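Local structure of CobC (Shigella flexneri 2a, 6NRU) at residues 80-85 / 149-154; 155-160 / 169-174. The protein is an alpha-ribazole phosphatase that probably also dephosphorylates adenosylcobalamin 5'-phosphate during assembly of the nucleotide loop of vitamin B12. All blocks are in the same frame, centred on the assembly; numbering follows the deposited sequence.

Contact 1: residues 80-85 / 149-154; sequences PELNEM and IVSHQG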
# COMPACT_ATOMS: atom_id res chain seq x y z
N PRO A 80 -1.12 -3.29 -11.29
CA PRO A 80 -0.02 -2.30 -11.32
C PRO A 80 -0.40 -0.97 -10.71
O PRO A 80 0.49 -0.21 -10.32
CB PRO A 80 0.30 -2.16 -12.82
CG PRO A 80 -0.43 -3.29 -13.50
CD PRO A 80 -1.61 -3.60 -12.64
N GLU A 81 -1.70 -0.65 -10.64
CA GLU A 81 -2.13 0.58 -9.98
C GLU A 81 -1.82 0.56 -8.49
O GLU A 81 -1.66 1.64 -7.90
CB GLU A 81 -3.63 0.79 -10.19
CG GLU A 81 -4.01 1.35 -11.56
CD GLU A 81 -3.91 0.33 -12.68
OE1 GLU A 81 -3.76 -0.88 -12.37
OE2 GLU A 81 -3.96 0.73 -13.86
N LEU A 82 -1.71 -0.62 -7.89
CA LEU A 82 -1.38 -0.76 -6.47
C LEU A 82 0.11 -0.62 -6.19
O LEU A 82 0.52 -0.73 -5.03
CB LEU A 82 -1.87 -2.11 -5.95
CG LEU A 82 -3.38 -2.30 -5.85
CD1 LEU A 82 -3.75 -3.73 -5.50
CD2 LEU A 82 -3.98 -1.33 -4.84
N ASN A 83 0.93 -0.37 -7.22
CA ASN A 83 2.37 -0.27 -7.03
C ASN A 83 2.74 0.96 -6.23
O ASN A 83 2.04 1.98 -6.23
CB ASN A 83 3.08 -0.22 -8.38
CG ASN A 83 3.06 -1.53 -9.10
OD1 ASN A 83 2.69 -2.56 -8.53
ND2 ASN A 83 3.45 -1.52 -10.37
N GLU A 84 3.88 0.86 -5.55
CA GLU A 84 4.48 2.03 -4.92
C GLU A 84 4.79 3.08 -5.97
O GLU A 84 4.95 2.78 -7.16
CB GLU A 84 5.76 1.62 -4.17
CG GLU A 84 6.45 2.73 -3.38
CD GLU A 84 5.53 3.40 -2.38
OE1 GLU A 84 4.87 4.39 -2.74
OE2 GLU A 84 5.47 2.93 -1.22
N MSE A 85 4.84 4.34 -5.54
CA MSE A 85 5.26 5.43 -6.40
C MSE A 85 6.66 5.15 -6.94
O MSE A 85 7.51 4.62 -6.22
CB MSE A 85 5.25 6.75 -5.63
CG MSE A 85 5.07 7.97 -6.50
SE MSE A 85 4.92 9.60 -5.43
CE MSE A 85 6.79 10.15 -5.46
N ILE A 149 -6.39 -6.54 0.00
CA ILE A 149 -5.50 -5.70 -0.79
C ILE A 149 -4.14 -5.66 -0.10
O ILE A 149 -4.04 -5.22 1.05
CB ILE A 149 -6.07 -4.29 -0.97
CG1 ILE A 149 -7.38 -4.34 -1.75
CG2 ILE A 149 -5.05 -3.40 -1.67
CD1 ILE A 149 -7.91 -2.98 -2.13
N VAL A 150 -3.11 -6.12 -0.81
CA VAL A 150 -1.74 -6.09 -0.32
C VAL A 150 -0.99 -5.04 -1.12
O VAL A 150 -0.77 -5.22 -2.33
CB VAL A 150 -1.06 -7.47 -0.43
CG1 VAL A 150 0.29 -7.45 0.27
CG2 VAL A 150 -1.96 -8.56 0.15
N SER A 151 -0.60 -3.95 -0.47
CA SER A 151 0.03 -2.85 -1.17
C SER A 151 1.03 -2.11 -0.28
O SER A 151 1.71 -2.73 0.54
CB SER A 151 -1.03 -1.88 -1.69
OG SER A 151 -0.48 -0.97 -2.63
N HIS A 152 1.10 -0.79 -0.43
CA HIS A 152 2.13 0.02 0.20
C HIS A 152 1.49 1.16 0.98
O HIS A 152 0.28 1.41 0.90
CB HIS A 152 3.10 0.58 -0.85
CG HIS A 152 3.63 -0.46 -1.79
ND1 HIS A 152 4.82 -1.13 -1.57
CD2 HIS A 152 3.12 -0.97 -2.94
CE1 HIS A 152 5.02 -1.99 -2.55
NE2 HIS A 152 4.01 -1.91 -3.39
N GLN A 153 2.33 1.86 1.74
CA GLN A 153 1.84 2.89 2.65
C GLN A 153 1.18 4.04 1.89
O GLN A 153 0.09 4.49 2.24
CB GLN A 153 3.00 3.41 3.51
CG GLN A 153 2.59 3.89 4.89
CD GLN A 153 1.75 5.15 4.82
OE1 GLN A 153 0.73 5.27 5.49
NE2 GLN A 153 2.19 6.11 4.00
N GLY A 154 1.84 4.52 0.83
CA GLY A 154 1.28 5.64 0.08
C GLY A 154 0.01 5.28 -0.66
O GLY A 154 -0.92 6.08 -0.74
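With CG turned opposite the backbone N (chi1 -176°) and the chain bent at chi2, E84 meets H152, whose ring swings beside its own N; together these torsions lay E84 CB over the imidazole in the active site of the histidine phosphatase fold. CB stands 3.8 Å from the H152 ring centroid, almost on the ring normal, a CH-pi contact. Beyond the bend the carboxylate passes H152, its plane 50° from that of the ring, and OE2 lies 3.4 Å from H152 CB. The E84 side chain, probably the proton donor/acceptor, is also about 3 Å from a bound sulfate, and H152 borders H11, the probable phosphohistidine. H152 NE2 is hydrogen-bonded to S56 OG, while L82 O lies in plane at the ring edge, 3.3 Å from H152 CD2. That carbonyl is the acceptor for S151 OG at 2.6 Å, met on a lone pair in the carbonyl plane at a C=O...O angle of 138°. The end of strand 146-151 is thus tied to the loop carrying E84, just where H152 occupies the N-cap position of helix 153-163. Earlier on the strand, the L82 and I149 side chains cross at about a right angle, L82 CD2 3.9 Å from I149 CG2. Next along the chain from E84, M85 N donates to the anti side of E84 OE1, 2.8 Å away.

Contact 2: residues 155-160 / 169-174; sequences VLSLLI and ESMWHF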
# COMPACT_ATOMS: atom_id res chain seq x y z
N VAL A 155 -0.06 4.06 -1.20
CA VAL A 155 -1.24 3.63 -1.94
C VAL A 155 -2.43 3.47 -1.00
O VAL A 155 -3.52 3.99 -1.25
CB VAL A 155 -0.96 2.32 -2.70
CG1 VAL A 155 -2.24 1.78 -3.31
CG2 VAL A 155 0.10 2.54 -3.76
N LEU A 156 -2.23 2.73 0.10
CA LEU A 156 -3.35 2.39 0.97
C LEU A 156 -3.85 3.61 1.74
O LEU A 156 -5.06 3.78 1.93
CB LEU A 156 -2.94 1.27 1.92
CG LEU A 156 -2.58 -0.06 1.25
CD1 LEU A 156 -2.06 -1.06 2.27
CD2 LEU A 156 -3.78 -0.62 0.52
N SER A 157 -2.93 4.47 2.20
CA SER A 157 -3.34 5.67 2.91
C SER A 157 -4.13 6.60 2.00
O SER A 157 -5.14 7.19 2.42
CB SER A 157 -2.13 6.40 3.47
OG SER A 157 -1.39 7.00 2.42
N LEU A 158 -3.69 6.74 0.74
CA LEU A 158 -4.43 7.56 -0.21
C LEU A 158 -5.73 6.89 -0.63
O LEU A 158 -6.71 7.57 -0.93
CB LEU A 158 -3.56 7.85 -1.43
CG LEU A 158 -4.21 8.68 -2.53
CD1 LEU A 158 -4.69 10.00 -1.97
CD2 LEU A 158 -3.24 8.90 -3.68
N LEU A 159 -5.75 5.55 -0.67
CA LEU A 159 -6.99 4.85 -0.96
C LEU A 159 -8.05 5.17 0.08
O LEU A 159 -9.20 5.48 -0.25
CB LEU A 159 -6.74 3.34 -1.04
CG LEU A 159 -7.96 2.49 -1.39
CD1 LEU A 159 -8.28 2.61 -2.87
CD2 LEU A 159 -7.73 1.04 -1.01
N ILE A 160 -7.67 5.09 1.36
CA ILE A 160 -8.60 5.44 2.43
C ILE A 160 -9.12 6.86 2.25
O ILE A 160 -10.32 7.11 2.28
CB ILE A 160 -7.94 5.25 3.81
CG1 ILE A 160 -7.55 3.79 4.03
CG2 ILE A 160 -8.87 5.73 4.92
CD1 ILE A 160 -6.75 3.56 5.30
N GLU A 169 -4.33 15.24 -0.63
CA GLU A 169 -3.35 15.75 0.33
C GLU A 169 -3.56 15.16 1.72
O GLU A 169 -2.59 14.91 2.44
CB GLU A 169 -3.43 17.28 0.38
CG GLU A 169 -2.72 17.90 1.57
CD GLU A 169 -2.67 19.41 1.51
OE1 GLU A 169 -3.63 20.02 1.00
OE2 GLU A 169 -1.66 19.99 1.96
N SER A 170 -4.81 14.94 2.11
CA SER A 170 -5.13 14.45 3.44
C SER A 170 -4.93 12.95 3.60
O SER A 170 -5.50 12.35 4.52
CB SER A 170 -6.57 14.83 3.81
OG SER A 170 -7.47 14.29 2.86
N MSE A 171 -4.14 12.32 2.73
CA MSE A 171 -3.81 10.91 2.87
C MSE A 171 -2.99 10.67 4.13
O MSE A 171 -2.94 9.56 4.65
CB MSE A 171 -3.04 10.41 1.66
CG MSE A 171 -1.78 11.19 1.38
SE MSE A 171 -0.80 10.51 -0.15
CE MSE A 171 0.18 9.06 0.70
N TRP A 172 -2.34 11.73 4.61
CA TRP A 172 -1.43 11.63 5.73
C TRP A 172 -2.12 11.64 7.09
O TRP A 172 -1.44 11.58 8.11
CB TRP A 172 -0.40 12.77 5.66
CG TRP A 172 0.36 12.75 4.38
CD1 TRP A 172 0.22 13.61 3.33
CD2 TRP A 172 1.37 11.81 4.00
NE1 TRP A 172 1.08 13.27 2.32
CE2 TRP A 172 1.80 12.17 2.71
CE3 TRP A 172 1.95 10.70 4.62
CZ2 TRP A 172 2.79 11.46 2.03
CZ3 TRP A 172 2.93 10.00 3.95
CH2 TRP A 172 3.35 10.38 2.67
N HIS A 173 -3.45 11.72 7.11
CA HIS A 173 -4.19 11.53 8.35
C HIS A 173 -4.37 10.06 8.70
O HIS A 173 -4.83 9.75 9.80
CB HIS A 173 -5.57 12.20 8.26
CG HIS A 173 -5.52 13.69 8.24
ND1 HIS A 173 -4.97 14.44 9.26
CD2 HIS A 173 -5.97 14.58 7.33
CE1 HIS A 173 -5.08 15.72 8.97
NE2 HIS A 173 -5.69 15.84 7.80
N PHE A 174 -4.01 9.14 7.78
CA PHE A 174 -4.21 7.70 7.95
C PHE A 174 -2.90 6.99 7.61
O PHE A 174 -2.76 6.43 6.52
CB PHE A 174 -5.35 7.19 7.08
CG PHE A 174 -6.53 8.11 7.01
CD1 PHE A 174 -7.55 8.02 7.95
CD2 PHE A 174 -6.62 9.06 6.01
CE1 PHE A 174 -8.63 8.87 7.89
CE2 PHE A 174 -7.70 9.92 5.95
CZ PHE A 174 -8.71 9.82 6.89
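M171, a selenomethionine, reaches from the loop before strand 181-187 onto helix 153-163, where L158 and S157 receive it. Its CB sits against the helix backbone, 3.7 Å from L158 CA, and also touches the L158 branch, with CD1 4.0 Å away. CG occupies the position between backbone N and carbonyl carbon (chi1 56°) and rests on the rim of one face of the W172 indole. SE then passes L158 CB at 4.0 Å, and a final bend at chi3 (-83°) brings CE to S157 OG, 3.1 Å off. Further along the helix, I160 uses a methyl group: CG2 lies over a face of the F174 ring, 4.0 Å from its centroid and 14° off the normal, a CH-pi contact. H173 CB covers the opposite face, toward its rim, so the phenyl is clasped between the helix and its own loop. F174 O in turn approaches S157 CB. No hydrogen bond crosses between the segments; S157 OG instead turns back to Q153 O in the preceding helical turn. The loop is therefore held to the helix through methyl, selenium and ring surfaces, whose fit depends on shape more than on direction.

Both contacts are buried and share helix 153-163, whose N-terminal end belongs to contact 1 and whose following turns belong to contact 2. Contact 1 lies near the centre of the chain, at the C-terminal end of strand 146-151, which runs between strands 52-55 and 5-10, and mixes a hydrogen bond with a carboxylate-bearing chain laid over imidazole. Contact 2, farther out, about 10 Å from the chain centre against about 4 Å for contact 1, is almost wholly apolar, and its loop carries W172 and H173, both exposed. The two meet directly: V155 CG2 lies 3.2 Å from N83 O, and M171 CE 3.5 Å from G154 O. Bound di(hydroxyethyl)ether lies near both E84 and M171, consistent with both contacts bordering the same pocket.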